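Local atomic coordinates of STU0660 (Streptococcus thermophilus, PDB entry 3ZTH), a protein that probably binds DNA in CRISPR-mediated bacterial immunity, as a large, magnesium-binding member of the Csn2 family with a P-loop NTPase-related fold. Residues 21-26 with 235-240; 75-80 with 200-205; 87-92 with 182-187; 254-259 with 298-303. All coordinates share one frame; numbering follows the deposited sequence.

Interaction 1. Residues 21-26 with 235-240. With MG (magnesium ion), chain C.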
loop_
_atom_site.group_PDB
_atom_site.type_symbol
_atom_site.label_atom_id
_atom_site.label_comp_id
_atom_site.label_asym_id
_atom_site.label_seq_id
_atom_site.Cartn_x
_atom_site.Cartn_y
_atom_site.Cartn_z
ATOM N N THR A 21 -18.807 29.891 -24.091
ATOM C CA THR A 21 -20.092 29.760 -23.415
ATOM C C THR A 21 -20.046 30.384 -22.015
ATOM O O THR A 21 -19.078 30.191 -21.273
ATOM C CB THR A 21 -20.469 28.268 -23.267
ATOM O OG1 THR A 21 -20.479 27.653 -24.557
ATOM C CG2 THR A 21 -21.848 28.113 -22.615
ATOM N N GLN A 22 -21.095 31.120 -21.657
ATOM C CA GLN A 22 -21.176 31.757 -20.340
ATOM C C GLN A 22 -22.470 31.387 -19.617
ATOM O O GLN A 22 -23.571 31.572 -20.137
ATOM C CB GLN A 22 -21.073 33.277 -20.471
ATOM C CG GLN A 22 -19.765 33.759 -21.102
ATOM C CD GLN A 22 -19.729 35.264 -21.301
ATOM O OE1 GLN A 22 -19.388 36.025 -20.389
ATOM N NE2 GLN A 22 -20.098 35.702 -22.498
ATOM N N ILE A 23 -22.328 30.848 -18.415
ATOM C CA ILE A 23 -23.469 30.443 -17.615
ATOM C C ILE A 23 -23.603 31.439 -16.481
ATOM O O ILE A 23 -22.700 31.590 -15.661
ATOM C CB ILE A 23 -23.278 29.007 -17.072
ATOM C CG1 ILE A 23 -23.330 28.019 -18.237
ATOM C CG2 ILE A 23 -24.371 28.664 -16.058
ATOM C CD1 ILE A 23 -23.006 26.608 -17.856
ATOM N N VAL A 24 -24.741 32.119 -16.450
ATOM C CA VAL A 24 -25.011 33.151 -15.455
ATOM C C VAL A 24 -26.395 32.927 -14.849
ATOM O O VAL A 24 -27.113 32.022 -15.265
ATOM C CB VAL A 24 -24.957 34.530 -16.139
ATOM C CG1 VAL A 24 -25.446 35.585 -15.213
ATOM C CG2 VAL A 24 -23.530 34.849 -16.566
ATOM N N GLY A 25 -26.781 33.739 -13.873
ATOM C CA GLY A 25 -28.094 33.558 -13.283
ATOM C C GLY A 25 -28.089 33.640 -11.771
ATOM O O GLY A 25 -27.040 33.541 -11.137
ATOM N N GLN A 26 -29.271 33.810 -11.190
ATOM C CA GLN A 26 -29.386 33.930 -9.746
ATOM C C GLN A 26 -29.581 32.596 -9.054
ATOM O O GLN A 26 -29.488 32.515 -7.835
ATOM C CB GLN A 26 -30.522 34.889 -9.388
ATOM C CG GLN A 26 -30.271 36.308 -9.872
ATOM C CD GLN A 26 -28.890 36.815 -9.461
ATOM O OE1 GLN A 26 -28.629 37.043 -8.281
ATOM N NE2 GLN A 26 -27.998 36.975 -10.436
ATOM N N ILE A 235 -16.260 27.186 -21.244
ATOM C CA ILE A 235 -17.519 27.325 -20.510
ATOM C C ILE A 235 -17.158 28.090 -19.239
ATOM O O ILE A 235 -16.444 27.567 -18.382
ATOM C CB ILE A 235 -18.129 25.985 -20.086
ATOM C CG1 ILE A 235 -18.648 25.222 -21.299
ATOM C CG2 ILE A 235 -19.314 26.236 -19.153
ATOM C CD1 ILE A 235 -19.303 23.877 -20.938
ATOM N N LEU A 236 -17.644 29.326 -19.135
ATOM C CA LEU A 236 -17.375 30.193 -17.990
ATOM C C LEU A 236 -18.619 30.385 -17.110
ATOM O O LEU A 236 -19.746 30.270 -17.585
ATOM C CB LEU A 236 -16.901 31.565 -18.486
ATOM C CG LEU A 236 -15.869 31.600 -19.632
ATOM C CD1 LEU A 236 -15.668 33.037 -20.100
ATOM C CD2 LEU A 236 -14.547 31.005 -19.186
ATOM N N PHE A 237 -18.399 30.670 -15.829
ATOM C CA PHE A 237 -19.475 30.929 -14.868
ATOM C C PHE A 237 -19.182 32.308 -14.281
ATOM O O PHE A 237 -18.639 32.425 -13.175
ATOM C CB PHE A 237 -19.468 29.887 -13.747
ATOM C CG PHE A 237 -19.884 28.517 -14.189
ATOM C CD1 PHE A 237 -18.978 27.673 -14.829
ATOM C CD2 PHE A 237 -21.180 28.069 -13.967
ATOM C CE1 PHE A 237 -19.354 26.403 -15.239
ATOM C CE2 PHE A 237 -21.569 26.798 -14.370
ATOM C CZ PHE A 237 -20.651 25.960 -15.010
ATOM N N PRO A 238 -19.521 33.373 -15.023
ATOM C CA PRO A 238 -19.287 34.753 -14.580
ATOM C C PRO A 238 -20.094 35.170 -13.364
ATOM O O PRO A 238 -21.173 34.636 -13.109
ATOM C CB PRO A 238 -19.663 35.588 -15.802
ATOM C CG PRO A 238 -19.475 34.650 -16.947
ATOM C CD PRO A 238 -20.017 33.348 -16.410
ATOM N N SER A 239 -19.552 36.132 -12.625
ATOM C CA SER A 239 -20.209 36.688 -11.443
ATOM C C SER A 239 -21.371 37.534 -11.951
ATOM O O SER A 239 -21.508 37.759 -13.151
ATOM C CB SER A 239 -19.251 37.595 -10.676
ATOM O OG SER A 239 -17.975 37.000 -10.562
ATOM N N ASP A 240 -22.188 38.030 -11.034
ATOM C CA ASP A 240 -23.334 38.842 -11.417
ATOM C C ASP A 240 -22.997 40.214 -12.001
ATOM O O ASP A 240 -23.796 40.779 -12.756
ATOM C CB ASP A 240 -24.253 39.036 -10.212
ATOM C CG ASP A 240 -24.932 37.754 -9.787
ATOM O OD1 ASP A 240 -24.673 36.697 -10.401
ATOM O OD2 ASP A 240 -25.733 37.813 -8.828
HETATM MG MG MG C . -26.390 36.274 -7.073
HETATM O O HOH W 1 -22.429 32.158 -13.045
HETATM O O HOH W 2 -26.229 34.715 -8.986
HETATM O O HOH W 3 -26.839 38.518 -6.177
HETATM O O HOH W 4 -27.100 34.911 -5.230
#

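Interaction 2. Residues 75-80 with 200-205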
loop_
_atom_site.group_PDB
_atom_site.type_symbol
_atom_site.label_atom_id
_atom_site.label_comp_id
_atom_site.label_asym_id
_atom_site.label_seq_id
_atom_site.Cartn_x
_atom_site.Cartn_y
_atom_site.Cartn_z
ATOM N N TYR A 75 -14.474 14.982 -25.186
ATOM C CA TYR A 75 -13.554 16.114 -25.045
ATOM C C TYR A 75 -12.369 15.831 -24.144
ATOM O O TYR A 75 -12.415 14.938 -23.306
ATOM C CB TYR A 75 -14.253 17.328 -24.410
ATOM C CG TYR A 75 -15.470 17.873 -25.112
ATOM C CD1 TYR A 75 -15.348 18.781 -26.163
ATOM C CD2 TYR A 75 -16.748 17.518 -24.694
ATOM C CE1 TYR A 75 -16.472 19.324 -26.772
ATOM C CE2 TYR A 75 -17.877 18.057 -25.298
ATOM C CZ TYR A 75 -17.732 18.958 -26.336
ATOM O OH TYR A 75 -18.857 19.481 -26.940
ATOM N N HIS A 76 -11.309 16.616 -24.327
ATOM C CA HIS A 76 -10.145 16.561 -23.458
ATOM C C HIS A 76 -10.564 17.655 -22.480
ATOM O O HIS A 76 -10.363 18.843 -22.732
ATOM C CB HIS A 76 -8.870 16.975 -24.191
ATOM C CG HIS A 76 -8.230 15.860 -24.956
ATOM N ND1 HIS A 76 -8.546 15.579 -26.269
ATOM C CD2 HIS A 76 -7.329 14.923 -24.575
ATOM C CE1 HIS A 76 -7.867 14.516 -26.663
ATOM N NE2 HIS A 76 -7.122 14.099 -25.655
ATOM N N TYR A 77 -11.181 17.234 -21.384
ATOM C CA TYR A 77 -11.713 18.133 -20.366
ATOM C C TYR A 77 -10.729 18.676 -19.330
ATOM O O TYR A 77 -9.985 17.920 -18.712
ATOM C CB TYR A 77 -12.839 17.407 -19.634
ATOM C CG TYR A 77 -13.602 18.249 -18.648
ATOM C CD1 TYR A 77 -14.593 19.127 -19.079
ATOM C CD2 TYR A 77 -13.341 18.165 -17.279
ATOM C CE1 TYR A 77 -15.312 19.900 -18.174
ATOM C CE2 TYR A 77 -14.049 18.938 -16.364
ATOM C CZ TYR A 77 -15.035 19.804 -16.819
ATOM O OH TYR A 77 -15.742 20.578 -15.925
ATOM N N ILE A 78 -10.731 19.987 -19.136
ATOM C CA ILE A 78 -9.870 20.584 -18.126
ATOM C C ILE A 78 -10.694 21.489 -17.229
ATOM O O ILE A 78 -11.234 22.500 -17.682
ATOM C CB ILE A 78 -8.756 21.442 -18.708
ATOM C CG1 ILE A 78 -7.768 20.577 -19.482
ATOM C CG2 ILE A 78 -8.061 22.185 -17.572
ATOM C CD1 ILE A 78 -6.548 21.349 -20.001
ATOM N N ASP A 79 -10.777 21.132 -15.955
ATOM C CA ASP A 79 -11.546 21.920 -15.009
ATOM C C ASP A 79 -10.674 22.858 -14.198
ATOM O O ASP A 79 -9.741 22.430 -13.534
ATOM C CB ASP A 79 -12.311 21.012 -14.051
ATOM C CG ASP A 79 -13.403 21.758 -13.308
ATOM O OD1 ASP A 79 -13.100 22.342 -12.247
ATOM O OD2 ASP A 79 -14.554 21.778 -13.795
ATOM N N ILE A 80 -10.982 24.146 -14.261
ATOM C CA ILE A 80 -10.247 25.136 -13.500
ATOM C C ILE A 80 -11.210 25.900 -12.597
ATOM O O ILE A 80 -11.861 26.852 -13.019
ATOM C CB ILE A 80 -9.493 26.102 -14.426
ATOM C CG1 ILE A 80 -8.337 25.354 -15.096
ATOM C CG2 ILE A 80 -8.948 27.275 -13.636
ATOM C CD1 ILE A 80 -7.488 26.225 -15.999
ATOM N N LEU A 200 -12.274 20.961 -24.023
ATOM C CA LEU A 200 -13.329 21.672 -23.332
ATOM C C LEU A 200 -12.748 22.155 -22.021
ATOM O O LEU A 200 -12.340 21.357 -21.189
ATOM C CB LEU A 200 -14.507 20.747 -23.078
ATOM C CG LEU A 200 -15.623 21.301 -22.200
ATOM C CD1 LEU A 200 -16.109 22.655 -22.731
ATOM C CD2 LEU A 200 -16.756 20.280 -22.169
ATOM N N ILE A 201 -12.705 23.469 -21.848
ATOM C CA ILE A 201 -12.153 24.052 -20.641
ATOM C C ILE A 201 -13.196 24.850 -19.871
ATOM O O ILE A 201 -13.798 25.782 -20.404
ATOM C CB ILE A 201 -10.958 24.952 -20.997
ATOM C CG1 ILE A 201 -9.927 24.126 -21.774
ATOM C CG2 ILE A 201 -10.346 25.549 -19.735
ATOM C CD1 ILE A 201 -8.668 24.876 -22.113
ATOM N N VAL A 202 -13.399 24.468 -18.613
ATOM C CA VAL A 202 -14.365 25.116 -17.727
ATOM C C VAL A 202 -13.664 26.013 -16.719
ATOM O O VAL A 202 -12.715 25.585 -16.067
ATOM C CB VAL A 202 -15.182 24.066 -16.940
ATOM C CG1 VAL A 202 -15.979 24.735 -15.846
ATOM C CG2 VAL A 202 -16.111 23.328 -17.871
ATOM N N LEU A 203 -14.148 27.246 -16.577
ATOM C CA LEU A 203 -13.554 28.196 -15.636
ATOM C C LEU A 203 -14.542 28.884 -14.694
ATOM O O LEU A 203 -15.393 29.651 -15.130
ATOM C CB LEU A 203 -12.793 29.274 -16.402
ATOM C CG LEU A 203 -11.423 28.893 -16.962
ATOM C CD1 LEU A 203 -11.167 29.632 -18.268
ATOM C CD2 LEU A 203 -10.358 29.233 -15.937
ATOM N N LYS A 204 -14.432 28.623 -13.399
ATOM C CA LYS A 204 -15.310 29.290 -12.453
ATOM C C LYS A 204 -14.511 29.700 -11.225
ATOM O O LYS A 204 -13.414 29.202 -11.008
ATOM C CB LYS A 204 -16.494 28.390 -12.066
ATOM C CG LYS A 204 -16.254 27.409 -10.938
ATOM C CD LYS A 204 -17.570 26.714 -10.569
ATOM C CE LYS A 204 -17.475 25.947 -9.239
ATOM N NZ LYS A 204 -16.552 24.781 -9.280
ATOM N N ASN A 205 -15.056 30.634 -10.451
ATOM C CA ASN A 205 -14.421 31.141 -9.232
ATOM C C ASN A 205 -13.261 32.091 -9.461
ATOM O O ASN A 205 -12.700 32.602 -8.513
ATOM C CB ASN A 205 -13.917 29.991 -8.361
ATOM C CG ASN A 205 -14.998 29.001 -8.030
ATOM O OD1 ASN A 205 -16.044 29.368 -7.498
ATOM N ND2 ASN A 205 -14.755 27.732 -8.337
#

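Interaction 3. Residues 87-92 with 182-187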
loop_
_atom_site.group_PDB
_atom_site.type_symbol
_atom_site.label_atom_id
_atom_site.label_comp_id
_atom_site.label_asym_id
_atom_site.label_seq_id
_atom_site.Cartn_x
_atom_site.Cartn_y
_atom_site.Cartn_z
ATOM N N LEU A 87 -2.181 25.412 -11.381
ATOM C CA LEU A 87 -0.812 24.981 -11.124
ATOM C C LEU A 87 -0.672 23.494 -11.455
ATOM O O LEU A 87 0.322 23.071 -12.051
ATOM C CB LEU A 87 -0.439 25.212 -9.661
ATOM C CG LEU A 87 0.931 24.669 -9.224
ATOM C CD1 LEU A 87 2.037 25.309 -10.053
ATOM C CD2 LEU A 87 1.140 24.948 -7.748
ATOM N N GLU A 88 -1.678 22.706 -11.075
ATOM C CA GLU A 88 -1.668 21.265 -11.328
ATOM C C GLU A 88 -1.618 20.913 -12.810
ATOM O O GLU A 88 -1.025 19.903 -13.190
ATOM C CB GLU A 88 -2.880 20.601 -10.670
ATOM C CG GLU A 88 -2.579 20.046 -9.281
ATOM C CD GLU A 88 -3.830 19.690 -8.482
ATOM O OE1 GLU A 88 -4.770 19.090 -9.061
ATOM O OE2 GLU A 88 -3.861 20.003 -7.265
ATOM N N GLN A 89 -2.232 21.742 -13.648
ATOM C CA GLN A 89 -2.213 21.487 -15.081
ATOM C C GLN A 89 -0.841 21.775 -15.681
ATOM O O GLN A 89 -0.540 21.354 -16.798
ATOM C CB GLN A 89 -3.268 22.330 -15.802
ATOM C CG GLN A 89 -4.685 21.828 -15.636
ATOM C CD GLN A 89 -4.838 20.363 -16.001
ATOM O OE1 GLN A 89 -4.527 19.938 -17.118
ATOM N NE2 GLN A 89 -5.330 19.582 -15.052
HETATM N N MSE A 90 -0.004 22.487 -14.935
HETATM C CA MSE A 90 1.329 22.820 -15.421
HETATM C C MSE A 90 2.434 21.932 -14.844
HETATM O O MSE A 90 3.620 22.132 -15.113
HETATM C CB MSE A 90 1.603 24.303 -15.168
HETATM C CG MSE A 90 0.696 25.178 -16.021
HETATM SE SE MSE A 90 0.872 27.081 -15.787
HETATM C CE MSE A 90 2.355 27.403 -16.997
ATOM N N GLU A 91 2.033 20.941 -14.056
ATOM C CA GLU A 91 2.979 19.996 -13.486
ATOM C C GLU A 91 2.930 18.754 -14.378
ATOM O O GLU A 91 1.903 18.463 -15.000
ATOM C CB GLU A 91 2.590 19.645 -12.049
ATOM C CG GLU A 91 2.577 20.844 -11.112
ATOM C CD GLU A 91 2.073 20.495 -9.715
ATOM O OE1 GLU A 91 1.121 19.686 -9.612
ATOM O OE2 GLU A 91 2.614 21.039 -8.724
ATOM N N TYR A 92 4.040 18.032 -14.458
ATOM C CA TYR A 92 4.095 16.844 -15.293
ATOM C C TYR A 92 3.522 15.641 -14.558
ATOM O O TYR A 92 4.219 14.975 -13.797
ATOM C CB TYR A 92 5.536 16.571 -15.717
ATOM C CG TYR A 92 5.674 15.470 -16.734
ATOM C CD1 TYR A 92 5.565 15.743 -18.096
ATOM C CD2 TYR A 92 5.905 14.149 -16.343
ATOM C CE1 TYR A 92 5.684 14.730 -19.049
ATOM C CE2 TYR A 92 6.026 13.125 -17.289
ATOM C CZ TYR A 92 5.916 13.426 -18.641
ATOM O OH TYR A 92 6.055 12.440 -19.593
ATOM N N SER A 182 -2.485 33.775 -17.887
ATOM C CA SER A 182 -1.756 33.974 -19.132
ATOM C C SER A 182 -0.776 32.841 -19.420
ATOM O O SER A 182 -0.736 32.311 -20.539
ATOM C CB SER A 182 -1.017 35.305 -19.094
ATOM O OG SER A 182 -1.943 36.362 -18.957
ATOM N N LEU A 183 0.014 32.468 -18.419
ATOM C CA LEU A 183 0.970 31.381 -18.597
ATOM C C LEU A 183 0.218 30.106 -18.972
ATOM O O LEU A 183 0.630 29.373 -19.876
ATOM C CB LEU A 183 1.775 31.164 -17.315
ATOM C CG LEU A 183 2.816 32.254 -17.046
ATOM C CD1 LEU A 183 3.408 32.076 -15.657
ATOM C CD2 LEU A 183 3.906 32.198 -18.117
ATOM N N PHE A 184 -0.894 29.853 -18.286
ATOM C CA PHE A 184 -1.701 28.672 -18.570
ATOM C C PHE A 184 -2.227 28.702 -20.000
ATOM O O PHE A 184 -2.158 27.700 -20.718
ATOM C CB PHE A 184 -2.884 28.589 -17.607
ATOM C CG PHE A 184 -3.913 27.567 -18.000
ATOM C CD1 PHE A 184 -3.690 26.213 -17.784
ATOM C CD2 PHE A 184 -5.106 27.959 -18.601
ATOM C CE1 PHE A 184 -4.642 25.260 -18.161
ATOM C CE2 PHE A 184 -6.059 27.016 -18.982
ATOM C CZ PHE A 184 -5.826 25.664 -18.760
ATOM N N LEU A 185 -2.767 29.844 -20.412
ATOM C CA LEU A 185 -3.301 29.966 -21.765
ATOM C C LEU A 185 -2.208 29.802 -22.814
ATOM O O LEU A 185 -2.434 29.204 -23.868
ATOM C CB LEU A 185 -4.012 31.310 -21.933
ATOM C CG LEU A 185 -5.321 31.404 -21.143
ATOM C CD1 LEU A 185 -5.951 32.773 -21.346
ATOM C CD2 LEU A 185 -6.279 30.297 -21.597
ATOM N N GLU A 186 -1.023 30.327 -22.517
ATOM C CA GLU A 186 0.109 30.212 -23.428
ATOM C C GLU A 186 0.497 28.753 -23.630
ATOM O O GLU A 186 0.780 28.324 -24.754
ATOM C CB GLU A 186 1.313 30.951 -22.882
ATOM C CG GLU A 186 1.431 32.373 -23.316
ATOM C CD GLU A 186 2.877 32.782 -23.365
ATOM O OE1 GLU A 186 3.618 32.198 -24.190
ATOM O OE2 GLU A 186 3.276 33.668 -22.576
HETATM N N MSE A 187 0.532 27.999 -22.533
HETATM C CA MSE A 187 0.865 26.588 -22.611
HETATM C C MSE A 187 -0.197 25.875 -23.431
HETATM O O MSE A 187 0.114 25.020 -24.260
HETATM C CB MSE A 187 0.937 25.964 -21.224
HETATM C CG MSE A 187 1.138 24.458 -21.278
HETATM SE SE MSE A 187 1.698 23.690 -19.605
HETATM C CE MSE A 187 -0.019 23.506 -18.765
#

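Interaction 4. Residues 254-259 with 298-303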
loop_
_atom_site.group_PDB
_atom_site.type_symbol
_atom_site.label_atom_id
_atom_site.label_comp_id
_atom_site.label_asym_id
_atom_site.label_seq_id
_atom_site.Cartn_x
_atom_site.Cartn_y
_atom_site.Cartn_z
ATOM N N VAL A 254 -24.892 32.620 -24.091
ATOM C CA VAL A 254 -24.991 33.151 -22.746
ATOM C C VAL A 254 -26.231 32.470 -22.203
ATOM O O VAL A 254 -27.341 32.747 -22.643
ATOM C CB VAL A 254 -25.205 34.662 -22.741
ATOM C CG1 VAL A 254 -25.541 35.127 -21.343
ATOM C CG2 VAL A 254 -23.957 35.363 -23.242
ATOM N N ASN A 255 -26.035 31.553 -21.267
ATOM C CA ASN A 255 -27.144 30.821 -20.679
ATOM C C ASN A 255 -27.539 31.385 -19.318
ATOM O O ASN A 255 -26.716 31.464 -18.399
ATOM C CB ASN A 255 -26.766 29.341 -20.561
ATOM C CG ASN A 255 -26.659 28.655 -21.922
ATOM O OD1 ASN A 255 -27.662 28.218 -22.497
ATOM N ND2 ASN A 255 -25.446 28.579 -22.449
ATOM N N ILE A 256 -28.800 31.782 -19.197
ATOM C CA ILE A 256 -29.309 32.340 -17.952
ATOM C C ILE A 256 -29.978 31.232 -17.155
ATOM O O ILE A 256 -30.942 30.629 -17.622
ATOM C CB ILE A 256 -30.362 33.433 -18.218
ATOM C CG1 ILE A 256 -29.840 34.422 -19.258
ATOM C CG2 ILE A 256 -30.709 34.157 -16.918
ATOM C CD1 ILE A 256 -30.875 35.433 -19.703
ATOM N N LEU A 257 -29.460 30.963 -15.964
ATOM C CA LEU A 257 -30.019 29.941 -15.091
ATOM C C LEU A 257 -30.604 30.584 -13.835
ATOM O O LEU A 257 -29.887 30.804 -12.853
ATOM C CB LEU A 257 -28.934 28.932 -14.699
ATOM C CG LEU A 257 -28.937 27.611 -15.482
ATOM C CD1 LEU A 257 -28.827 27.906 -16.971
ATOM C CD2 LEU A 257 -27.792 26.701 -15.017
ATOM N N SER A 258 -31.899 30.894 -13.859
ATOM C CA SER A 258 -32.550 31.516 -12.700
ATOM C C SER A 258 -33.817 30.767 -12.314
ATOM O O SER A 258 -33.785 29.552 -12.140
ATOM C CB SER A 258 -32.887 32.988 -12.980
ATOM O OG SER A 258 -31.731 33.819 -12.960
ATOM N N ASP A 259 -34.926 31.483 -12.155
ATOM C CA ASP A 259 -36.176 30.810 -11.813
ATOM C C ASP A 259 -36.592 29.992 -13.029
ATOM O O ASP A 259 -37.496 29.162 -12.966
ATOM C CB ASP A 259 -37.274 31.810 -11.451
ATOM C CG ASP A 259 -36.966 32.581 -10.189
ATOM O OD1 ASP A 259 -36.318 32.022 -9.281
ATOM O OD2 ASP A 259 -37.384 33.750 -10.093
ATOM N N PRO A 298 -27.682 38.795 -15.878
ATOM C CA PRO A 298 -27.588 37.907 -14.713
ATOM C C PRO A 298 -28.840 37.916 -13.822
ATOM O O PRO A 298 -29.069 36.979 -13.051
ATOM C CB PRO A 298 -26.356 38.439 -13.980
ATOM C CG PRO A 298 -25.523 38.978 -15.093
ATOM C CD PRO A 298 -26.528 39.709 -15.935
ATOM N N TYR A 299 -29.649 38.966 -13.931
ATOM C CA TYR A 299 -30.851 39.076 -13.107
ATOM C C TYR A 299 -32.161 38.753 -13.812
ATOM O O TYR A 299 -33.223 38.927 -13.235
ATOM C CB TYR A 299 -30.945 40.481 -12.513
ATOM C CG TYR A 299 -29.779 40.819 -11.630
ATOM C CD1 TYR A 299 -29.649 40.243 -10.365
ATOM C CD2 TYR A 299 -28.771 41.675 -12.076
ATOM C CE1 TYR A 299 -28.533 40.508 -9.562
ATOM C CE2 TYR A 299 -27.651 41.948 -11.285
ATOM C CZ TYR A 299 -27.539 41.361 -10.032
ATOM O OH TYR A 299 -26.432 41.622 -9.264
ATOM N N LEU A 300 -32.096 38.280 -15.050
ATOM C CA LEU A 300 -33.309 37.964 -15.790
ATOM C C LEU A 300 -33.955 36.683 -15.291
ATOM O O LEU A 300 -33.294 35.845 -14.691
ATOM C CB LEU A 300 -32.984 37.834 -17.279
ATOM C CG LEU A 300 -32.387 39.112 -17.876
ATOM C CD1 LEU A 300 -31.941 38.877 -19.305
ATOM C CD2 LEU A 300 -33.429 40.228 -17.805
ATOM N N LEU A 301 -35.254 36.539 -15.536
ATOM C CA LEU A 301 -35.991 35.341 -15.134
ATOM C C LEU A 301 -35.850 35.060 -13.640
ATOM O O LEU A 301 -35.746 33.910 -13.221
ATOM C CB LEU A 301 -35.488 34.129 -15.927
ATOM C CG LEU A 301 -35.061 34.412 -17.374
ATOM C CD1 LEU A 301 -34.500 33.141 -18.000
ATOM C CD2 LEU A 301 -36.233 34.939 -18.177
ATOM N N THR A 302 -35.848 36.111 -12.836
ATOM C CA THR A 302 -35.713 35.931 -11.399
ATOM C C THR A 302 -36.721 36.758 -10.624
ATOM O O THR A 302 -36.686 37.991 -10.676
ATOM C CB THR A 302 -34.305 36.341 -10.885
ATOM O OG1 THR A 302 -33.291 35.623 -11.595
ATOM C CG2 THR A 302 -34.178 36.024 -9.406
ATOM N N LYS A 303 -37.632 36.092 -9.927
ATOM C CA LYS A 303 -38.577 36.822 -9.107
ATOM C C LYS A 303 -37.720 37.102 -7.888
ATOM O O LYS A 303 -37.307 36.175 -7.195
ATOM C CB LYS A 303 -39.770 35.964 -8.703
ATOM C CG LYS A 303 -40.773 36.755 -7.886
ATOM C CD LYS A 303 -41.754 35.873 -7.135
ATOM C CE LYS A 303 -42.697 36.728 -6.290
ATOM N NZ LYS A 303 -43.636 35.910 -5.469
#

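Interaction 1. Residues 21-26 with 235-240
Thr21 faces Ile235 and Gln22 faces Leu236 in a short parallel pairing, the two strands running 26° apart. Leu236 N donates to Thr21 O at 2.7 Å, and Leu236 O takes Ile23 N at 2.8 Å, both bonds nearly straight. Beyond Ile23 the chains separate, and a water bridges the gap by donating to both Ile23 O and Pro238 O. Ile23 runs alongside Phe237, its CD1 3.8 Å from Phe237 CZ, while Val24 CG2 lies against Pro238 CD. Gly25 then takes backbone angles that only glycine tolerates comfortably, and the chain turns into the magnesium site. There Asp240 OD2 binds the magnesium ion at 2.4 Å. The chain of Gln26 bends at chi2 (-50°) and brings its OE1 to the same ion at a longer 2.7 Å. Its NE2 gives Asp240 OD2 a weak hydrogen bond of 2.9 Å, with amide and carboxylate planes 61° apart, and also donates to Pro298 O, which helps fix the amide's rotation. Three waters complete the ligands seen, one of them donating to Gly25 O. Strand 199-204 flanks 232-237 and strand 254-257 flanks 20-24, so the pair occupies the middle of the sheet; helix 212-228 covers Leu236, and Glu212 of the second subunit packs on Gln26.

Interaction 2. Residues 75-80 with 200-205
At one edge of the P-loop NTPase-like sheet, as counted within this chain, strand 76-80 pairs in parallel with strand 199-204. Five backbone bonds zip the strands together, from Leu200 N to His76 O through Ile78 N to Leu200 O (2.9 Å) and on to Lys204 N with Ile80 O. Just before the strand, the Tyr75 ring lies so that Leu200 CD2 sits over its face, 4.0 Å from the centroid, a CH-pi contact. On the face shared by Tyr77, Leu200 and Val202, the Tyr77 ring, with CG anti to the backbone N (chi1 -174°), lies along the strand, where its CE1 meets Val202 CG2 at 3.5 Å. Its hydroxyl reaches on to donate to Asp79 OD2 at 2.7 Å, using the anti lone pair of that oxygen. On the other face Ile80 and Leu203 lie side by side, pointing the same way. Asp79 OD2 also accepts from Trp35 NE1, and Asp79 OD1 and Lys204 NZ both bond to Ser81 OG. The carboxylate is thus gripped at both oxygens; these partners, with Lys204 nearby, would probably favour its ionised form.

Interaction 3. Residues 87-92 with 182-187
Met90 and Met187, both selenomethionine in this crystal, carry most of the contact, sliding past each other in opposite directions. Met90 keeps its chain extended to SE and then kinks (chi3 85°), which swings CE round to Leu183 CB at 3.8 Å while SE rests over the backbone of Phe184, 4.1 Å from its CA. Met187 comes from one turn further along its helix and likewise bends only at its end; its CE is modelled unusually close to Met90 CG, at 3.3 Å, so the exact methyl position is doubtful. Phe184 presents a ring edge, CE1 lying 4.0 Å from Gln89 CB. No hydrogen bond crosses between the segments; what meets here is mostly apolar side-chain surface. The amide oxygen of Gln89 instead accepts from Leu97 N, and Met90 O takes the hydroxyl of Tyr142 of the third subunit. The end of helix 83-89 and the turn after it meet helix 177-192, which packs on the sheet face that carries Ile80 and Ile201, as helices flank the central sheet in an alpha/beta fold of the P-loop NTPase kind.

Interaction 4. Residues 254-259 with 298-303
With chi1 of -74° in Ser258 and -55° in Thr302, each hydroxyl oxygen stands anti to its own carbonyl carbon, and the two meet at 2.7 Å, Ser258 OG to Thr302 OG1. Leu300 O lies 3.1 Å from the same Ser258 OG, so the serine proton has two possible acceptors. Gln26 N also donates to that oxygen, tying the serine to the magnesium-binding residue. Leu301 adopts left-handed helical backbone angles, and its carbonyl accepts Asp259 N at 2.8 Å. The loop between helices 286-296 and 312-324 thereby attaches just where strand 254-257, parallel to 20-24, ends and the chain turns back toward strand 261-263 of the P-loop NTPase-like sheet. Asp259 OD2 reaches Lys303 N as acceptor, though the modelled separation is too short to be taken literally. Earlier in the strand Ile256 stretches into the leucines: its CD1 touches Leu300 CD1 at 3.6 Å, while its CG2 lies across Leu301 CD1 at 4.1 Å. Leu300 in turn packs on Leu318 and Leu321 of helix 312-324.

In the fold
Interactions 1, 2 and 4 all reach one sheet, ordered 76-80, 199-204, 232-237, 20-24, 254-257, 261-263. Interaction 2 pairs its first two strands and interaction 1 the middle two, their centres about 14 Å apart; strands 199-204 and 232-237 are neighbours linking them. The centre of interaction 4 is about 10 Å from that of interaction 1, and the two are hydrogen-bonded through strands 20-24 and 254-257. Interaction 3 sits off the sheet, its centre about 13 Å from that of interaction 2, where Phe184 meets Ile80. Along the chain, segments 75-80, 87-92, 182-187 and 200-205 fall between the two halves of interaction 1, and interaction 4 follows. The core strands and the magnesium site are therefore assembled from distant parts of the sequence.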